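PDB 1O54: SAM-dependent O-methyltransferase from Thermotoga maritima, which probably methylates N1 of adenosine 58 in tRNA, with S-adenosyl-L-methionine as the methyl donor. Local coordinates for residues R242-V247 against L251-R256. Sequence-based numbering, arbitrary orientation.
Sequences RPYKPV and LRPVDR
P253 CG sits over the centre of one face of the R242 guanidinium, 3.7 Å from R242 CZ. CG of R242 stands anti to the backbone N (chi1 -177°) and the extended chi2 brings CD to P253 CB; the bend at chi3 then carries the guanidinium across P253 CG. The charged end goes on to E238 of two neighbouring subunits and A259 O of one of them. V254 N donates to P243 O (2.9 Å, nearly straight), while P243 CG is pressed against V254 CG2 at a tight 3.5 Å. The Y244 ring also packs against P253, about a right angle round from the R242 guanidinium as seen from P253 CG, which makes an off-centre CH-pi contact; L251 CD1 packs on Y244 CB, and the phenol OH bonds to E238 of a neighbouring subunit. K245 N donates to R252 O (2.8 Å). Its side chain lays CD over the rim of the R252 guanidinium, in whose plane D255 OD2 lies; NH2 takes its syn lone pair, while NH1 comes from above the carboxylate plane. A water links K245 NZ to D255 N. Beyond K245 the chain bends in an inverse gamma turn centred on P246. The contact forms the far end of the antiparallel hairpin of strands 234-245 and 252-258, which projects from the Rossmann-like methyltransferase sheet; R242 to Y244 and R256 continue it into strands of two neighbouring subunits, knitting the tetramer together.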
loop_
_atom_site.group_PDB
_atom_site.type_symbol
_atom_site.label_atom_id
_atom_site.label_comp_id
_atom_site.label_asym_id
_atom_site.label_seq_id
_atom_site.Cartn_x
_atom_site.Cartn_y
_atom_site.Cartn_z
ATOM N N ARG A 242 -3.297 -7.027 2.503
ATOM C CA ARG A 242 -4.673 -6.624 2.256
ATOM C C ARG A 242 -5.477 -7.859 1.901
ATOM O O ARG A 242 -5.159 -8.523 0.920
ATOM C CB ARG A 242 -4.738 -5.643 1.070
ATOM C CG ARG A 242 -6.116 -5.150 0.846
ATOM C CD ARG A 242 -6.203 -3.763 0.181
ATOM N NE ARG A 242 -5.744 -3.865 -1.192
ATOM C CZ ARG A 242 -5.866 -2.910 -2.096
ATOM N NH1 ARG A 242 -6.456 -1.768 -1.796
ATOM N NH2 ARG A 242 -5.409 -3.122 -3.313
ATOM N N PRO A 243 -6.527 -8.150 2.646
ATOM C CA PRO A 243 -7.440 -9.209 2.232
ATOM C C PRO A 243 -8.573 -8.735 1.330
ATOM O O PRO A 243 -8.932 -7.545 1.337
ATOM C CB PRO A 243 -7.984 -9.693 3.567
ATOM C CG PRO A 243 -8.109 -8.468 4.350
ATOM C CD PRO A 243 -6.962 -7.552 3.926
ATOM N N TYR A 244 -9.172 -9.671 0.576
ATOM C CA TYR A 244 -10.270 -9.411 -0.327
ATOM C C TYR A 244 -11.516 -10.147 0.115
ATOM O O TYR A 244 -11.422 -11.241 0.695
ATOM C CB TYR A 244 -9.885 -9.875 -1.740
ATOM C CG TYR A 244 -8.964 -8.918 -2.443
ATOM C CD1 TYR A 244 -7.666 -8.759 -2.031
ATOM C CD2 TYR A 244 -9.378 -8.200 -3.578
ATOM C CE1 TYR A 244 -6.823 -7.865 -2.653
ATOM C CE2 TYR A 244 -8.507 -7.305 -4.217
ATOM C CZ TYR A 244 -7.252 -7.161 -3.773
ATOM O OH TYR A 244 -6.333 -6.293 -4.364
ATOM N N LYS A 245 -12.669 -9.594 -0.210
ATOM C CA LYS A 245 -13.937 -10.293 -0.004
ATOM C C LYS A 245 -13.960 -11.464 -1.003
ATOM O O LYS A 245 -13.836 -11.243 -2.212
ATOM C CB LYS A 245 -15.076 -9.337 -0.248
ATOM C CG LYS A 245 -15.072 -8.158 0.668
ATOM C CD LYS A 245 -16.331 -7.345 0.544
ATOM C CE LYS A 245 -17.467 -7.945 1.381
ATOM N NZ LYS A 245 -17.265 -7.649 2.845
ATOM N N PRO A 246 -14.020 -12.713 -0.533
ATOM C CA PRO A 246 -13.932 -13.878 -1.443
ATOM C C PRO A 246 -15.265 -14.170 -2.155
ATOM O O PRO A 246 -15.861 -15.261 -1.988
ATOM C CB PRO A 246 -13.499 -14.988 -0.501
ATOM C CG PRO A 246 -14.150 -14.617 0.800
ATOM C CD PRO A 246 -14.120 -13.136 0.872
ATOM N N VAL A 247 -15.747 -13.186 -2.915
ATOM C CA VAL A 247 -17.032 -13.273 -3.613
ATOM C C VAL A 247 -16.695 -13.240 -5.107
ATOM O O VAL A 247 -16.283 -12.203 -5.642
ATOM C CB VAL A 247 -18.011 -12.144 -3.272
ATOM C CG1 VAL A 247 -19.330 -12.352 -4.002
ATOM C CG2 VAL A 247 -18.246 -12.038 -1.721
ATOM N N LEU A 251 -15.474 -9.327 -6.497
ATOM C CA LEU A 251 -14.158 -9.368 -5.875
ATOM C C LEU A 251 -13.615 -7.949 -5.653
ATOM O O LEU A 251 -13.496 -7.166 -6.591
ATOM C CB LEU A 251 -13.201 -10.197 -6.717
ATOM C CG LEU A 251 -11.765 -10.227 -6.207
ATOM C CD1 LEU A 251 -11.643 -11.035 -4.937
ATOM C CD2 LEU A 251 -10.925 -10.823 -7.328
ATOM N N ARG A 252 -13.312 -7.619 -4.398
ATOM C CA ARG A 252 -12.789 -6.313 -4.018
ATOM C C ARG A 252 -12.112 -6.419 -2.660
ATOM O O ARG A 252 -12.382 -7.385 -1.920
ATOM C CB ARG A 252 -13.928 -5.308 -3.938
ATOM C CG ARG A 252 -14.942 -5.611 -2.875
ATOM C CD ARG A 252 -15.966 -4.526 -2.822
ATOM N NE ARG A 252 -16.804 -4.556 -1.639
ATOM C CZ ARG A 252 -16.491 -4.002 -0.455
ATOM N NH1 ARG A 252 -15.291 -3.440 -0.233
ATOM N NH2 ARG A 252 -17.389 -4.061 0.529
ATOM N N PRO A 253 -11.215 -5.491 -2.325
ATOM C CA PRO A 253 -10.581 -5.518 -1.010
ATOM C C PRO A 253 -11.614 -5.335 0.090
ATOM O O PRO A 253 -12.673 -4.749 -0.146
ATOM C CB PRO A 253 -9.573 -4.348 -1.062
ATOM C CG PRO A 253 -9.378 -4.058 -2.467
ATOM C CD PRO A 253 -10.687 -4.372 -3.147
ATOM N N VAL A 254 -11.343 -5.878 1.268
ATOM C CA VAL A 254 -12.196 -5.582 2.445
ATOM C C VAL A 254 -12.194 -4.071 2.699
ATOM O O VAL A 254 -11.307 -3.369 2.194
ATOM C CB VAL A 254 -11.699 -6.275 3.688
ATOM C CG1 VAL A 254 -11.787 -7.792 3.527
ATOM C CG2 VAL A 254 -10.291 -5.772 4.041
ATOM N N ASP A 255 -13.160 -3.556 3.464
ATOM C CA ASP A 255 -13.267 -2.091 3.668
ATOM C C ASP A 255 -12.109 -1.521 4.480
ATOM O O ASP A 255 -11.650 -0.409 4.215
ATOM C CB ASP A 255 -14.560 -1.710 4.408
ATOM C CG ASP A 255 -15.815 -2.117 3.669
ATOM O OD1 ASP A 255 -16.887 -1.506 3.925
ATOM O OD2 ASP A 255 -15.840 -3.053 2.843
ATOM N N ARG A 256 -11.671 -2.266 5.497
ATOM C CA ARG A 256 -10.618 -1.804 6.404
ATOM C C ARG A 256 -9.531 -2.860 6.653
ATOM O O ARG A 256 -9.814 -4.053 6.660
ATOM C CB ARG A 256 -11.254 -1.375 7.721
ATOM C CG ARG A 256 -12.195 -0.167 7.567
ATOM C CD ARG A 256 -12.492 0.566 8.868
ATOM N NE ARG A 256 -11.270 1.104 9.473
ATOM C CZ ARG A 256 -10.723 2.281 9.176
ATOM N NH1 ARG A 256 -11.256 3.080 8.253
ATOM N NH2 ARG A 256 -9.616 2.656 9.802
HETATM O O HOH W 1 -15.521 -5.330 4.135
#